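Local coordinates for protein retinol dehydratase (Spodoptera frugiperda, PDB 1FMJ) that converts retinol to the retro-retinoid anhydroretinol, acting as a dehydratase built on the fold of the cytosolic sulfotransferases, with adenosine 3',5'-diphosphate bound beside the substrate, at residues Ile104-Pro114 against Leu139-Leu150. Numbering follows the deposited sequence.
Sequences IYLDGFMIYDP and LEYSSRPGSSLL. Unlike the reference sequence in segment 139-150: S142 (reference Phe). With RTL (retinol), chain H.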
ATOM      1  N   ILE A 104      -8.730   6.356  -6.008  1.00 17.99           N
ATOM      2  CA  ILE A 104      -9.667   5.503  -5.302  1.00 18.19           C
ATOM      3  C   ILE A 104      -8.775   4.411  -4.747  1.00 18.15           C
ATOM      4  O   ILE A 104      -7.973   3.819  -5.472  1.00 17.54           O
ATOM      5  CB  ILE A 104     -10.708   4.857  -6.226  1.00 21.18           C
ATOM      6  CG1 ILE A 104     -11.695   5.917  -6.715  1.00 21.17           C
ATOM      7  CG2 ILE A 104     -11.442   3.727  -5.471  1.00 19.98           C
ATOM      8  CD1 ILE A 104     -12.732   5.387  -7.668  1.00 21.86           C
ATOM      9  N   TYR A 105      -8.891   4.179  -3.451  1.00 17.12           N
ATOM     10  CA  TYR A 105      -8.109   3.165  -2.781  1.00 17.91           C
ATOM     11  C   TYR A 105      -8.958   1.908  -2.897  1.00 16.65           C
ATOM     12  O   TYR A 105      -9.879   1.705  -2.122  1.00 16.57           O
ATOM     13  CB  TYR A 105      -7.909   3.577  -1.322  1.00 18.30           C
ATOM     14  CG  TYR A 105      -6.954   2.718  -0.533  1.00 18.34           C
ATOM     15  CD1 TYR A 105      -6.631   3.053   0.777  1.00 18.88           C
ATOM     16  CD2 TYR A 105      -6.395   1.564  -1.078  1.00 17.99           C
ATOM     17  CE1 TYR A 105      -5.779   2.264   1.537  1.00 18.49           C
ATOM     18  CE2 TYR A 105      -5.542   0.764  -0.330  1.00 18.55           C
ATOM     19  CZ  TYR A 105      -5.239   1.123   0.982  1.00 18.35           C
ATOM     20  OH  TYR A 105      -4.405   0.340   1.744  1.00 16.83           O
ATOM     21  N   LEU A 106      -8.643   1.083  -3.893  1.00 16.63           N
ATOM     22  CA  LEU A 106      -9.383  -0.144  -4.163  1.00 16.03           C
ATOM     23  C   LEU A 106      -9.598  -1.066  -2.963  1.00 17.11           C
ATOM     24  O   LEU A 106     -10.732  -1.482  -2.687  1.00 17.87           O
ATOM     25  CB  LEU A 106      -8.691  -0.911  -5.298  1.00 17.26           C
ATOM     26  CG  LEU A 106      -9.435  -2.133  -5.857  1.00 16.39           C
ATOM     27  CD1 LEU A 106     -10.853  -1.738  -6.247  1.00 15.73           C
ATOM     28  CD2 LEU A 106      -8.679  -2.684  -7.059  1.00 15.26           C
ATOM     29  N   ASP A 107      -8.524  -1.385  -2.244  1.00 15.71           N
ATOM     30  CA  ASP A 107      -8.638  -2.271  -1.095  1.00 15.75           C
ATOM     31  C   ASP A 107      -8.683  -1.585   0.275  1.00 15.59           C
ATOM     32  O   ASP A 107      -8.572  -2.243   1.303  1.00 16.04           O
ATOM     33  CB  ASP A 107      -7.520  -3.333  -1.134  1.00 13.91           C
ATOM     34  CG  ASP A 107      -6.134  -2.744  -1.375  1.00 15.09           C
ATOM     35  OD1 ASP A 107      -5.960  -1.946  -2.319  1.00 13.94           O
ATOM     36  OD2 ASP A 107      -5.202  -3.108  -0.627  1.00 14.94           O
ATOM     37  N   GLY A 108      -8.859  -0.267   0.292  1.00 15.99           N
ATOM     38  CA  GLY A 108      -8.915   0.440   1.562  1.00 16.78           C
ATOM     39  C   GLY A 108     -10.052   0.015   2.487  1.00 17.22           C
ATOM     40  O   GLY A 108      -9.887  -0.095   3.705  1.00 17.39           O
ATOM     41  N   PHE A 109     -11.218  -0.239   1.912  1.00 16.98           N
ATOM     42  CA  PHE A 109     -12.379  -0.618   2.705  1.00 18.02           C
ATOM     43  C   PHE A 109     -12.184  -1.825   3.608  1.00 17.87           C
ATOM     44  O   PHE A 109     -12.674  -1.836   4.730  1.00 18.81           O
ATOM     45  CB  PHE A 109     -13.551  -0.911   1.785  1.00 16.74           C
ATOM     46  CG  PHE A 109     -13.435  -2.226   1.081  1.00 17.03           C
ATOM     47  CD1 PHE A 109     -14.089  -3.351   1.572  1.00 15.92           C
ATOM     48  CD2 PHE A 109     -12.634  -2.352  -0.044  1.00 16.85           C
ATOM     49  CE1 PHE A 109     -13.942  -4.582   0.949  1.00 16.97           C
ATOM     50  CE2 PHE A 109     -12.480  -3.584  -0.672  1.00 18.29           C
ATOM     51  CZ  PHE A 109     -13.139  -4.701  -0.171  1.00 18.34           C
ATOM     52  N   MET A 110     -11.466  -2.836   3.124  1.00 18.57           N
ATOM     53  CA  MET A 110     -11.304  -4.085   3.883  1.00 19.05           C
ATOM     54  C   MET A 110     -10.850  -4.005   5.339  1.00 19.09           C
ATOM     55  O   MET A 110     -11.132  -4.914   6.126  1.00 18.45           O
ATOM     56  CB  MET A 110     -10.387  -5.058   3.127  1.00 19.97           C
ATOM     57  CG  MET A 110      -8.891  -4.890   3.384  1.00 20.19           C
ATOM     58  SD  MET A 110      -7.954  -6.322   2.781  1.00 19.63           S
ATOM     59  CE  MET A 110      -6.273  -5.641   2.682  1.00 21.17           C
ATOM     60  N   ILE A 111     -10.167  -2.933   5.720  1.00 18.31           N
ATOM     61  CA  ILE A 111      -9.694  -2.842   7.097  1.00 18.11           C
ATOM     62  C   ILE A 111     -10.833  -2.546   8.061  1.00 18.48           C
ATOM     63  O   ILE A 111     -10.673  -2.647   9.276  1.00 18.45           O
ATOM     64  CB  ILE A 111      -8.599  -1.756   7.242  1.00 17.34           C
ATOM     65  CG1 ILE A 111      -7.899  -1.894   8.592  1.00 16.90           C
ATOM     66  CG2 ILE A 111      -9.204  -0.376   7.089  1.00 16.22           C
ATOM     67  CD1 ILE A 111      -6.621  -1.079   8.698  1.00 18.50           C
ATOM     68  N   TYR A 112     -11.993  -2.209   7.516  1.00 19.48           N
ATOM     69  CA  TYR A 112     -13.150  -1.879   8.349  1.00 21.05           C
ATOM     70  C   TYR A 112     -14.274  -2.901   8.291  1.00 20.93           C
ATOM     71  O   TYR A 112     -14.699  -3.298   7.217  1.00 22.28           O
ATOM     72  CB  TYR A 112     -13.704  -0.512   7.945  1.00 20.15           C
ATOM     73  CG  TYR A 112     -14.905  -0.069   8.761  1.00 21.07           C
ATOM     74  CD1 TYR A 112     -14.797   0.122  10.140  1.00 20.04           C
ATOM     75  CD2 TYR A 112     -16.135   0.191   8.149  1.00 19.70           C
ATOM     76  CE1 TYR A 112     -15.882   0.565  10.894  1.00 21.03           C
ATOM     77  CE2 TYR A 112     -17.232   0.630   8.895  1.00 21.69           C
ATOM     78  CZ  TYR A 112     -17.096   0.814  10.268  1.00 21.81           C
ATOM     79  OH  TYR A 112     -18.160   1.232  11.026  1.00 22.12           O
ATOM     80  N   ASP A 113     -14.767  -3.296   9.460  1.00 22.68           N
ATOM     81  CA  ASP A 113     -15.858  -4.263   9.577  1.00 23.64           C
ATOM     82  C   ASP A 113     -17.053  -3.570  10.251  1.00 24.17           C
ATOM     83  O   ASP A 113     -17.083  -3.435  11.470  1.00 24.70           O
ATOM     84  CB  ASP A 113     -15.382  -5.442  10.426  1.00 23.95           C
ATOM     85  CG  ASP A 113     -16.376  -6.584  10.472  1.00 24.98           C
ATOM     86  OD1 ASP A 113     -15.984  -7.667  10.949  1.00 25.23           O
ATOM     87  OD2 ASP A 113     -17.538  -6.406  10.046  1.00 24.98           O
ATOM     88  N   PRO A 114     -18.055  -3.133   9.464  1.00 24.32           N
ATOM     89  CA  PRO A 114     -19.244  -2.449   9.999  1.00 25.40           C
ATOM     90  C   PRO A 114     -19.881  -3.136  11.205  1.00 26.19           C
ATOM     91  O   PRO A 114     -20.363  -2.477  12.135  1.00 26.73           O
ATOM     92  CB  PRO A 114     -20.186  -2.404   8.798  1.00 25.23           C
ATOM     93  CG  PRO A 114     -19.247  -2.312   7.640  1.00 24.44           C
ATOM     94  CD  PRO A 114     -18.180  -3.326   8.008  1.00 24.43           C
ATOM     95  N   LEU A 139     -15.919   6.244   8.643  1.00 24.12           N
ATOM     96  CA  LEU A 139     -16.407   4.880   8.742  1.00 24.37           C
ATOM     97  C   LEU A 139     -17.380   4.545   7.616  1.00 23.37           C
ATOM     98  O   LEU A 139     -17.378   3.430   7.109  1.00 22.76           O
ATOM     99  CB  LEU A 139     -17.094   4.651  10.091  1.00 23.95           C
ATOM    100  CG  LEU A 139     -16.224   4.831  11.336  1.00 25.36           C
ATOM    101  CD1 LEU A 139     -16.985   4.362  12.564  1.00 26.47           C
ATOM    102  CD2 LEU A 139     -14.949   4.040  11.190  1.00 24.48           C
ATOM    103  N   GLU A 140     -18.201   5.511   7.215  1.00 23.38           N
ATOM    104  CA  GLU A 140     -19.182   5.259   6.163  1.00 24.81           C
ATOM    105  C   GLU A 140     -18.544   5.032   4.794  1.00 25.47           C
ATOM    106  O   GLU A 140     -18.929   4.122   4.061  1.00 26.20           O
ATOM    107  CB  GLU A 140     -20.179   6.417   6.075  1.00 25.91           C
ATOM    108  CG  GLU A 140     -21.434   6.066   5.298  1.00 29.16           C
ATOM    109  CD  GLU A 140     -22.343   7.253   5.079  1.00 30.93           C
ATOM    110  OE1 GLU A 140     -22.579   8.017   6.044  1.00 31.41           O
ATOM    111  OE2 GLU A 140     -22.830   7.417   3.940  1.00 32.87           O
ATOM    112  N   TYR A 141     -17.580   5.872   4.443  1.00 26.05           N
ATOM    113  CA  TYR A 141     -16.893   5.740   3.165  1.00 27.33           C
ATOM    114  C   TYR A 141     -16.177   4.405   3.136  1.00 26.80           C
ATOM    115  O   TYR A 141     -16.172   3.711   2.125  1.00 27.74           O
ATOM    116  CB  TYR A 141     -15.864   6.855   3.000  1.00 28.69           C
ATOM    117  CG  TYR A 141     -15.084   6.790   1.701  1.00 31.34           C
ATOM    118  CD1 TYR A 141     -15.616   7.314   0.521  1.00 32.31           C
ATOM    119  CD2 TYR A 141     -13.815   6.210   1.653  1.00 31.72           C
ATOM    120  CE1 TYR A 141     -14.903   7.267  -0.676  1.00 32.75           C
ATOM    121  CE2 TYR A 141     -13.093   6.155   0.459  1.00 32.61           C
ATOM    122  CZ  TYR A 141     -13.644   6.687  -0.700  1.00 33.41           C
ATOM    123  OH  TYR A 141     -12.943   6.649  -1.883  1.00 34.53           O
ATOM    124  N   SER A 142     -15.576   4.047   4.266  1.00 26.60           N
ATOM    125  CA  SER A 142     -14.835   2.799   4.363  1.00 26.66           C
ATOM    126  C   SER A 142     -15.725   1.558   4.319  1.00 25.61           C
ATOM    127  O   SER A 142     -15.237   0.441   4.126  1.00 25.17           O
ATOM    128  CB  SER A 142     -13.997   2.794   5.643  1.00 27.55           C
ATOM    129  OG  SER A 142     -13.091   3.882   5.642  1.00 29.83           O
ATOM    130  N   SER A 143     -17.025   1.755   4.493  1.00 24.47           N
ATOM    131  CA  SER A 143     -17.979   0.648   4.460  1.00 24.56           C
ATOM    132  C   SER A 143     -18.356   0.326   3.019  1.00 24.45           C
ATOM    133  O   SER A 143     -19.013  -0.679   2.743  1.00 25.07           O
ATOM    134  CB  SER A 143     -19.245   1.017   5.244  1.00 24.04           C
ATOM    135  OG  SER A 143     -18.939   1.304   6.602  1.00 25.13           O
ATOM    136  N   ARG A 144     -17.934   1.182   2.099  1.00 24.71           N
ATOM    137  CA  ARG A 144     -18.238   0.997   0.688  1.00 25.08           C
ATOM    138  C   ARG A 144     -17.195   0.131  -0.019  1.00 24.34           C
ATOM    139  O   ARG A 144     -16.010   0.464  -0.043  1.00 22.55           O
ATOM    140  CB  ARG A 144     -18.302   2.356   0.009  1.00 27.86           C
ATOM    141  CG  ARG A 144     -19.228   3.329   0.707  1.00 31.22           C
ATOM    142  CD  ARG A 144     -19.018   4.726   0.175  1.00 33.10           C
ATOM    143  NE  ARG A 144     -19.301   4.804  -1.252  1.00 36.66           N
ATOM    144  CZ  ARG A 144     -18.984   5.846  -2.012  1.00 37.97           C
ATOM    145  NH1 ARG A 144     -18.370   6.892  -1.473  1.00 38.10           N
ATOM    146  NH2 ARG A 144     -19.283   5.844  -3.308  1.00 39.53           N
ATOM    147  N   PRO A 145     -17.620  -0.997  -0.606  1.00 24.19           N
ATOM    148  CA  PRO A 145     -16.663  -1.862  -1.303  1.00 23.97           C
ATOM    149  C   PRO A 145     -15.855  -1.066  -2.334  1.00 23.32           C
ATOM    150  O   PRO A 145     -16.364  -0.123  -2.945  1.00 21.92           O
ATOM    151  CB  PRO A 145     -17.558  -2.909  -1.951  1.00 24.22           C
ATOM    152  CG  PRO A 145     -18.685  -3.033  -0.941  1.00 25.60           C
ATOM    153  CD  PRO A 145     -18.969  -1.588  -0.604  1.00 24.36           C
ATOM    154  N   GLY A 146     -14.594  -1.444  -2.518  1.00 23.77           N
ATOM    155  CA  GLY A 146     -13.750  -0.743  -3.468  1.00 23.56           C
ATOM    156  C   GLY A 146     -14.296  -0.741  -4.884  1.00 23.67           C
ATOM    157  O   GLY A 146     -14.216   0.273  -5.587  1.00 23.40           O
ATOM    158  N   SER A 147     -14.860  -1.872  -5.303  1.00 23.27           N
ATOM    159  CA  SER A 147     -15.399  -1.987  -6.649  1.00 23.43           C
ATOM    160  C   SER A 147     -16.518  -0.989  -6.924  1.00 23.01           C
ATOM    161  O   SER A 147     -16.611  -0.446  -8.023  1.00 22.28           O
ATOM    162  CB  SER A 147     -15.897  -3.412  -6.904  1.00 23.06           C
ATOM    163  OG  SER A 147     -16.950  -3.749  -6.026  1.00 25.12           O
ATOM    164  N   SER A 148     -17.372  -0.740  -5.937  1.00 23.58           N
ATOM    165  CA  SER A 148     -18.458   0.209  -6.151  1.00 24.31           C
ATOM    166  C   SER A 148     -17.914   1.623  -6.304  1.00 24.07           C
ATOM    167  O   SER A 148     -18.489   2.438  -7.022  1.00 22.99           O
ATOM    168  CB  SER A 148     -19.479   0.144  -5.008  1.00 25.64           C
ATOM    169  OG  SER A 148     -18.900   0.454  -3.754  1.00 29.32           O
ATOM    170  N   LEU A 149     -16.795   1.915  -5.642  1.00 24.78           N
ATOM    171  CA  LEU A 149     -16.199   3.246  -5.739  1.00 25.46           C
ATOM    172  C   LEU A 149     -15.735   3.485  -7.176  1.00 25.56           C
ATOM    173  O   LEU A 149     -16.042   4.512  -7.769  1.00 26.20           O
ATOM    174  CB  LEU A 149     -15.010   3.386  -4.783  1.00 25.57           C
ATOM    175  CG  LEU A 149     -15.234   3.288  -3.268  1.00 25.78           C
ATOM    176  CD1 LEU A 149     -13.880   3.228  -2.576  1.00 25.90           C
ATOM    177  CD2 LEU A 149     -16.035   4.473  -2.761  1.00 25.35           C
ATOM    178  N   LEU A 150     -15.001   2.530  -7.737  1.00 25.84           N
ATOM    179  CA  LEU A 150     -14.517   2.651  -9.111  1.00 25.19           C
ATOM    180  C   LEU A 150     -15.679   2.752 -10.092  1.00 24.35           C
ATOM    181  O   LEU A 150     -15.720   3.651 -10.929  1.00 23.97           O
ATOM    182  CB  LEU A 150     -13.669   1.432  -9.501  1.00 27.40           C
ATOM    183  CG  LEU A 150     -12.339   1.146  -8.804  1.00 28.59           C
ATOM    184  CD1 LEU A 150     -11.674  -0.043  -9.495  1.00 28.81           C
ATOM    185  CD2 LEU A 150     -11.431   2.363  -8.879  1.00 29.16           C
TER
HETATM  186  C1  RTL H 401      -8.973   2.876  11.541  1.00 47.83           C
HETATM  187  C2  RTL H 401      -9.886   1.956  12.415  1.00 47.44           C
HETATM  188  C3  RTL H 401     -11.286   1.784  11.837  1.00 47.74           C
HETATM  189  C4  RTL H 401     -12.007   2.356  10.620  1.00 47.50           C
HETATM  190  C5  RTL H 401     -10.975   3.232   9.906  1.00 47.50           C
HETATM  191  C6  RTL H 401      -9.640   3.493  10.254  1.00 47.80           C
HETATM  192  C7  RTL H 401      -8.749   4.365   9.443  1.00 48.42           C
HETATM  193  C8  RTL H 401      -8.072   3.949   8.332  1.00 49.41           C
HETATM  194  C9  RTL H 401      -7.188   4.802   7.527  1.00 49.90           C
HETATM  195  C10 RTL H 401      -6.574   4.229   6.428  1.00 49.81           C
HETATM  196  C11 RTL H 401      -5.644   4.815   5.438  1.00 48.76           C
HETATM  197  C12 RTL H 401      -4.549   4.009   5.233  1.00 47.39           C
HETATM  198  C13 RTL H 401      -3.333   4.068   4.396  1.00 46.03           C
HETATM  199  C14 RTL H 401      -2.259   3.240   4.225  1.00 44.29           C
HETATM  200  C15 RTL H 401      -2.288   2.253   3.133  1.00 42.65           C
HETATM  201  O1  RTL H 401      -1.800   2.764   1.965  1.00 40.72           O
HETATM  202  C16 RTL H 401      -7.820   1.897  11.244  1.00 47.39           C
HETATM  203  C17 RTL H 401      -8.475   3.914  12.559  1.00 47.78           C
HETATM  204  C18 RTL H 401     -11.625   3.877   8.672  1.00 47.47           C
HETATM  205  C19 RTL H 401      -6.975   6.276   7.922  1.00 50.05           C
HETATM  206  C20 RTL H 401      -3.410   5.384   3.605  1.00 45.97           C
HETATM  207  O   HOH W   1     -10.713   5.344  -1.957  1.00 26.49           O
HETATM  208  O   HOH W   2     -15.948  -2.025   4.884  1.00 21.83           O
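Y112 and F109 pack against the end of helix 132-142 and the turn that follows, and I104 and L106 against helix 146-152, in a largely apolar contact without a direct hydrogen bond across it. Ring and methyl carbons are set against backbone atoms, joining the edge strand 104-105 of the parallel sheet, and the loop after it, to the two helices beside retinol. Y112 CE1 meets L139 CD2 at 3.6 Å, the side chains crossing at about a right angle; retinol C4 lies 3.4 Å from L139 CD2 and 3.6 Å from Y112 CD1. Y112, its CG anti to the backbone N (chi1 -180°), turns its ring edge to S143, CE2 lying 2.9 Å from OG; that hydroxyl, in the ring plane, donates to L139 O at 2.7 Å. Midway, P145 CA sits over one face of the F109 ring in a CH-pi contact, 4.1 Å from the centroid; M110 CB covers the opposite face. G146 CA makes a CA-H...O contact with L106 O at 3.2 Å (154° at the hydrogen), and a CB here would run into that oxygen. Farther along, I104 CD1 reaches L150 CD2 at 3.5 Å, and L106 CD1 packs on L150 CD1. One water accepts from Y105 N and is hydrogen-bonded to Y141 OH; another bridges Y112 O and S142 O. Replacing Y112 with an alanine would probably open a gap between L139, S143 and retinol C4, leaving that end of the substrate less firmly held. Y112, L139 and S142 thus line the ring end of retinol by contact, S142 OG being bonded to L138 O, while H164 and K162 bond the retinol hydroxyl.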